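Local structure of Lin2634 protein (Listeria innocua, 3MZO) at residues K132-I136 with Y173-V179; L167-Y171 with Y181-E185. The protein binds calcium ions through an HD-type metal site and is probably a phosphohydrolase of the 5'-deoxynucleotidase YfbR-like family. One frame throughout, in Å; residues are numbered along the deposited sequence. Where two conformers were deposited one is given.

Contact 1: residues K132-I136 with Y173-V179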
loop_
_atom_site.group_PDB
_atom_site.type_symbol
_atom_site.label_atom_id
_atom_site.label_comp_id
_atom_site.label_asym_id
_atom_site.label_seq_id
_atom_site.Cartn_x
_atom_site.Cartn_y
_atom_site.Cartn_z
ATOM N N LYS B 132 1.116 -36.871 1.629
ATOM C CA LYS B 132 0.523 -36.729 0.311
ATOM C C LYS B 132 -0.637 -35.736 0.353
ATOM O O LYS B 132 -0.845 -34.980 -0.613
ATOM C CB LYS B 132 0.069 -38.064 -0.238
ATOM C CG LYS B 132 1.196 -39.028 -0.454
ATOM C CD LYS B 132 0.658 -40.385 -0.924
ATOM C CE LYS B 132 1.794 -41.273 -1.282
ATOM N NZ LYS B 132 1.363 -42.626 -1.766
ATOM N N ILE B 133 -1.378 -35.714 1.459
ATOM C CA ILE B 133 -2.433 -34.716 1.597
ATOM C C ILE B 133 -1.814 -33.333 1.556
ATOM O O ILE B 133 -2.390 -32.418 0.960
ATOM C CB ILE B 133 -3.306 -34.932 2.853
ATOM C CG1 ILE B 133 -4.244 -36.131 2.637
ATOM C CG2 ILE B 133 -4.136 -33.687 3.219
ATOM C CD1 ILE B 133 -4.930 -36.576 3.889
ATOM N N LEU B 134 -0.655 -33.161 2.180
ATOM C CA LEU B 134 0.035 -31.856 2.120
ATOM C C LEU B 134 0.445 -31.542 0.691
ATOM O O LEU B 134 0.281 -30.406 0.244
ATOM C CB LEU B 134 1.271 -31.817 3.021
ATOM C CG LEU B 134 2.153 -30.550 2.916
ATOM C CD1 LEU B 134 1.405 -29.230 3.124
ATOM C CD2 LEU B 134 3.355 -30.656 3.869
ATOM N N ALA B 135 0.982 -32.544 -0.024
ATOM C CA ALA B 135 1.416 -32.329 -1.403
ATOM C C ALA B 135 0.257 -31.831 -2.267
ATOM O O ALA B 135 0.413 -30.839 -2.989
ATOM C CB ALA B 135 2.105 -33.621 -2.048
ATOM N N ILE B 136 -0.899 -32.479 -2.189
ATOM C CA ILE B 136 -1.979 -32.106 -3.081
ATOM C C ILE B 136 -2.599 -30.787 -2.646
ATOM O O ILE B 136 -3.038 -30.013 -3.501
ATOM C CB ILE B 136 -3.052 -33.193 -3.276
ATOM C CG1 ILE B 136 -3.769 -33.531 -1.967
ATOM C CG2 ILE B 136 -2.433 -34.485 -3.894
ATOM C CD1 ILE B 136 -4.898 -34.588 -2.130
ATOM N N TYR B 173 -1.535 -37.978 -8.302
ATOM C CA TYR B 173 -2.051 -38.539 -7.038
ATOM C C TYR B 173 -3.504 -39.058 -7.172
ATOM O O TYR B 173 -4.230 -39.226 -6.168
ATOM C CB TYR B 173 -1.954 -37.471 -5.938
ATOM C CG TYR B 173 -0.538 -37.057 -5.525
ATOM C CD1 TYR B 173 0.162 -36.061 -6.203
ATOM C CD2 TYR B 173 0.059 -37.608 -4.399
ATOM C CE1 TYR B 173 1.449 -35.674 -5.790
ATOM C CE2 TYR B 173 1.318 -37.210 -3.977
ATOM C CZ TYR B 173 2.008 -36.247 -4.676
ATOM O OH TYR B 173 3.268 -35.903 -4.223
ATOM N N ARG B 174 -3.923 -39.357 -8.396
ATOM C CA ARG B 174 -5.316 -39.740 -8.676
ATOM C C ARG B 174 -5.766 -41.063 -8.044
ATOM O O ARG B 174 -6.950 -41.362 -8.065
ATOM C CB ARG B 174 -5.582 -39.769 -10.192
ATOM C CG ARG B 174 -4.806 -40.841 -10.953
ATOM C CD ARG B 174 -5.181 -40.887 -12.441
ATOM N NE ARG B 174 -4.415 -39.928 -13.227
ATOM C CZ ARG B 174 -3.191 -40.166 -13.680
ATOM N NH1 ARG B 174 -2.613 -41.340 -13.444
ATOM N NH2 ARG B 174 -2.556 -39.231 -14.374
ATOM N N GLU B 175 -4.831 -41.861 -7.506
ATOM C CA GLU B 175 -5.217 -43.123 -6.824
ATOM C C GLU B 175 -5.891 -42.781 -5.489
ATOM O O GLU B 175 -6.669 -43.564 -4.959
ATOM C CB GLU B 175 -4.021 -44.062 -6.600
HETATM N N MSE B 176 -5.619 -41.591 -4.968
HETATM C CA MSE B 176 -6.190 -41.155 -3.697
HETATM C C MSE B 176 -7.671 -40.780 -3.817
HETATM O O MSE B 176 -8.087 -40.113 -4.766
HETATM C CB MSE B 176 -5.432 -39.933 -3.162
HETATM C CG MSE B 176 -3.976 -40.135 -2.749
HETATM SE SE MSE B 176 -3.206 -38.414 -2.276
HETATM C CE MSE B 176 -3.998 -38.193 -0.497
ATOM N N ALA B 177 -8.448 -41.163 -2.807
ATOM C CA ALA B 177 -9.860 -40.742 -2.721
ATOM C C ALA B 177 -9.989 -39.210 -2.797
ATOM O O ALA B 177 -10.861 -38.696 -3.491
ATOM C CB ALA B 177 -10.496 -41.277 -1.444
ATOM N N SER B 178 -9.104 -38.501 -2.102
ATOM C CA SER B 178 -9.016 -37.016 -2.171
ATOM C C SER B 178 -9.013 -36.438 -3.582
ATOM O O SER B 178 -9.815 -35.547 -3.906
ATOM C CB SER B 178 -7.731 -36.532 -1.480
ATOM O OG SER B 178 -7.784 -36.788 -0.099
ATOM N N VAL B 179 -8.092 -36.925 -4.406
ATOM C CA VAL B 179 -7.939 -36.429 -5.758
ATOM C C VAL B 179 -9.059 -36.952 -6.646
ATOM O O VAL B 179 -9.500 -36.236 -7.548
ATOM C CB VAL B 179 -6.534 -36.766 -6.341
ATOM C CG1 VAL B 179 -6.424 -36.338 -7.830
ATOM C CG2 VAL B 179 -5.454 -36.126 -5.491
#

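Contact 2: residues L167-Y171 with Y181-E185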
loop_
_atom_site.group_PDB
_atom_site.type_symbol
_atom_site.label_atom_id
_atom_site.label_comp_id
_atom_site.label_asym_id
_atom_site.label_seq_id
_atom_site.Cartn_x
_atom_site.Cartn_y
_atom_site.Cartn_z
ATOM N N LEU B 167 -2.044 -28.661 -11.830
ATOM C CA LEU B 167 -2.982 -29.713 -12.202
ATOM C C LEU B 167 -2.279 -31.031 -12.604
ATOM O O LEU B 167 -2.649 -32.111 -12.134
ATOM C CB LEU B 167 -3.934 -29.231 -13.301
ATOM C CG LEU B 167 -5.168 -30.115 -13.572
ATOM C CD1 LEU B 167 -6.058 -30.407 -12.291
ATOM C CD2 LEU B 167 -5.981 -29.459 -14.670
ATOM N N ALA B 168 -1.245 -30.934 -13.430
ATOM C CA ALA B 168 -0.437 -32.101 -13.791
ATOM C C ALA B 168 -0.017 -32.868 -12.543
ATOM O O ALA B 168 -0.213 -34.072 -12.454
ATOM C CB ALA B 168 0.796 -31.669 -14.587
ATOM N N THR B 169 0.543 -32.166 -11.569
ATOM C CA THR B 169 0.967 -32.797 -10.322
ATOM C C THR B 169 -0.202 -33.421 -9.538
ATOM O O THR B 169 -0.115 -34.572 -9.124
ATOM C CB THR B 169 1.723 -31.795 -9.454
ATOM O OG1 THR B 169 2.785 -31.263 -10.239
ATOM C CG2 THR B 169 2.316 -32.436 -8.213
ATOM N N ILE B 170 -1.305 -32.693 -9.364
ATOM C CA ILE B 170 -2.490 -33.264 -8.720
ATOM C C ILE B 170 -2.890 -34.612 -9.383
ATOM O O ILE B 170 -3.257 -35.580 -8.691
ATOM C CB ILE B 170 -3.679 -32.241 -8.729
ATOM C CG1 ILE B 170 -3.368 -31.074 -7.796
ATOM C CG2 ILE B 170 -4.980 -32.895 -8.292
ATOM C CD1 ILE B 170 -4.285 -29.882 -7.951
ATOM N N TYR B 171 -2.804 -34.689 -10.711
ATOM C CA TYR B 171 -3.143 -35.932 -11.428
ATOM C C TYR B 171 -2.276 -37.106 -11.085
ATOM O O TYR B 171 -2.731 -38.231 -11.212
ATOM C CB TYR B 171 -3.064 -35.768 -12.937
ATOM C CG TYR B 171 -4.386 -35.494 -13.530
ATOM C CD1 TYR B 171 -5.332 -36.515 -13.670
ATOM C CD2 TYR B 171 -4.720 -34.207 -13.936
ATOM C CE1 TYR B 171 -6.579 -36.262 -14.212
ATOM C CE2 TYR B 171 -5.957 -33.934 -14.480
ATOM C CZ TYR B 171 -6.888 -34.961 -14.615
ATOM O OH TYR B 171 -8.110 -34.661 -15.172
ATOM N N TYR B 181 -12.036 -37.321 -5.620
ATOM C CA TYR B 181 -13.082 -36.359 -5.299
ATOM C C TYR B 181 -12.845 -35.024 -5.984
ATOM O O TYR B 181 -13.755 -34.474 -6.592
ATOM C CB TYR B 181 -13.229 -36.129 -3.791
ATOM C CG TYR B 181 -14.433 -35.279 -3.527
ATOM C CD1 TYR B 181 -15.696 -35.859 -3.421
ATOM C CD2 TYR B 181 -14.336 -33.889 -3.470
ATOM C CE1 TYR B 181 -16.827 -35.086 -3.216
ATOM C CE2 TYR B 181 -15.467 -33.101 -3.257
ATOM C CZ TYR B 181 -16.708 -33.720 -3.128
ATOM O OH TYR B 181 -17.832 -32.974 -2.945
ATOM N N PHE B 182 -11.643 -34.487 -5.865
ATOM C CA PHE B 182 -11.307 -33.209 -6.516
ATOM C C PHE B 182 -11.633 -33.157 -8.033
ATOM O O PHE B 182 -12.232 -32.187 -8.502
ATOM C CB PHE B 182 -9.834 -32.835 -6.278
ATOM C CG PHE B 182 -9.404 -31.603 -7.028
ATOM C CD1 PHE B 182 -9.577 -30.343 -6.472
ATOM C CD2 PHE B 182 -8.851 -31.707 -8.308
ATOM C CE1 PHE B 182 -9.223 -29.206 -7.156
ATOM C CE2 PHE B 182 -8.470 -30.567 -9.011
ATOM C CZ PHE B 182 -8.674 -29.297 -8.412
ATOM N N LEU B 183 -11.250 -34.192 -8.778
ATOM C CA LEU B 183 -11.431 -34.201 -10.229
ATOM C C LEU B 183 -12.902 -34.392 -10.610
ATOM O O LEU B 183 -13.396 -33.763 -11.544
ATOM C CB LEU B 183 -10.601 -35.320 -10.864
ATOM C CG LEU B 183 -9.094 -35.184 -10.700
ATOM C CD1 LEU B 183 -8.439 -36.539 -10.963
ATOM C CD2 LEU B 183 -8.553 -34.078 -11.626
ATOM N N LYS B 184 -13.603 -35.251 -9.876
ATOM C CA LYS B 184 -15.007 -35.497 -10.157
ATOM C C LYS B 184 -15.910 -34.279 -9.852
ATOM O O LYS B 184 -16.784 -33.918 -10.646
ATOM C CB LYS B 184 -15.464 -36.730 -9.368
ATOM C CG LYS B 184 -16.861 -37.248 -9.702
ATOM C CD LYS B 184 -17.333 -38.300 -8.688
ATOM C CE LYS B 184 -18.772 -38.730 -8.964
ATOM N NZ LYS B 184 -19.136 -39.906 -8.153
ATOM N N GLU B 185 -15.691 -33.637 -8.713
ATOM C CA GLU B 185 -16.645 -32.644 -8.212
ATOM C C GLU B 185 -16.145 -31.209 -8.184
ATOM O O GLU B 185 -16.902 -30.291 -8.510
ATOM C CB GLU B 185 -17.101 -33.037 -6.807
ATOM C CG GLU B 185 -17.789 -34.390 -6.717
ATOM C CD GLU B 185 -19.134 -34.438 -7.439
ATOM O OE1 GLU B 185 -19.691 -33.365 -7.792
ATOM O OE2 GLU B 185 -19.634 -35.565 -7.640
#

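Contact 1: residues K132-I136 with Y173-V179
Ile136 lays its CG2 methyl over one face of the Tyr173 ring, a CH-pi contact with CG2 4.0 Å from the ring centroid and 29° off the normal. The methyl is displaced toward the root of the ring, where it stands 3.6 Å from Tyr173 CG. At the ring edge, near the plane, Lys132 CG lies 4.0 Å from Tyr173 CE2, and Ala135 CB meets the phenol end obliquely, 3.4 Å from Tyr173 OH. Ile136 also serves the rest of the contact: with CG1 held between its backbone N and carbonyl carbon (chi1 62°), the CD1 methyl reaches past the ring to the start of the next helix. There it presses on Ser178 CB at 3.5 Å, a tight carbon pair, and touches Val179 CG2. The selenomethionine Met176, bent at chi3 (77°), lays SE beside Lys132 CB at 3.9 Å and turns its CE methyl onto Ile133 CG1. No hydrogen bond crosses; Ser178 OG is satisfied by Glu49. Residues Tyr173 to Met176 form a type I turn, closed by Met176 N to Tyr173 O, and Met176 is the N-cap residue of helix 177-191. The contact thus seats the turn between helices 158-172 and 177-191 on helix 129-151, which carries the calcium ligand Asp138, while Phe45 of helix 31-51 packs against both Ile136 and Ser178.

Contact 2: residues L167-Y171 with Y181-E185
Phe182 and Leu183, adjacent on segment 181-185, divide the facing side chains of segment 167-171 between them. Phe182 comes first. Its CG is anti to the backbone N (chi1 175°), which carries the ring toward Leu167 and Ile170, two residues nearly one turn apart. Leu167 CD1 sits at the edge of the ring, near its plane, 4.1 Å from Phe182 CE2. Ile170 CG2 approaches the ring obliquely, 4.0 Å from Phe182 CD2, the isoleucine and phenylalanine side chains crossing at about a right angle. Leu183 follows and takes Tyr171. Its CD2 methyl rests over one face of the phenol, 4.0 Å from the ring centroid and 28° off the normal, in a CH-pi contact. The methyl is shifted toward the hydroxyl end, with CD2 3.5 Å from Tyr171 CZ, while Leu183 CD1 lies nearer the rim, 3.8 Å from Tyr171 CE1; both branches of the leucine therefore bear on the ring. Leu183 CD2 also marginally meets Leu167 CD1, at 4.5 Å. No hydrogen bond crosses the interface; the Tyr171 hydroxyl bonds to Thr209 of helix 201-211, a tether that probably helps fix the ring. The axes of the two short segments stay 11.7 Å apart at 121°, so it is large side chains, not backbones, that meet. This is helix-to-helix packing between two consecutive helices, 158-172 and 177-191. Leu143 of helix 129-151 touches both Leu167 and Phe182, Leu187 adds to the same cluster, and Thr205 and Ile208 of helix 201-211 pack on Leu167.

How the contacts relate
Both contacts are largely buried and use helix 177-191, contact 1 at its N-terminal end and contact 2 about one turn further on. Their centres are 8 Å apart, and they meet where Val179 CG1 packs 3.4 Å from Ile170 O. Contact 1 joins a turn and a helix start to helix 129-151, closer to the calcium site (the side chain of Ala135 is about 10 Å from a calcium ion, that of Ile170 about 13 Å), and includes Lys132 and Ser178, which touch through carbon while their polar ends bond outside the segments. Contact 2 joins helix to helix. Neither has a hydrogen bond across it; the Tyr171 hydroxyl of contact 2 bonds outside the interface. Each sets an aliphatic methyl over a tyrosine face.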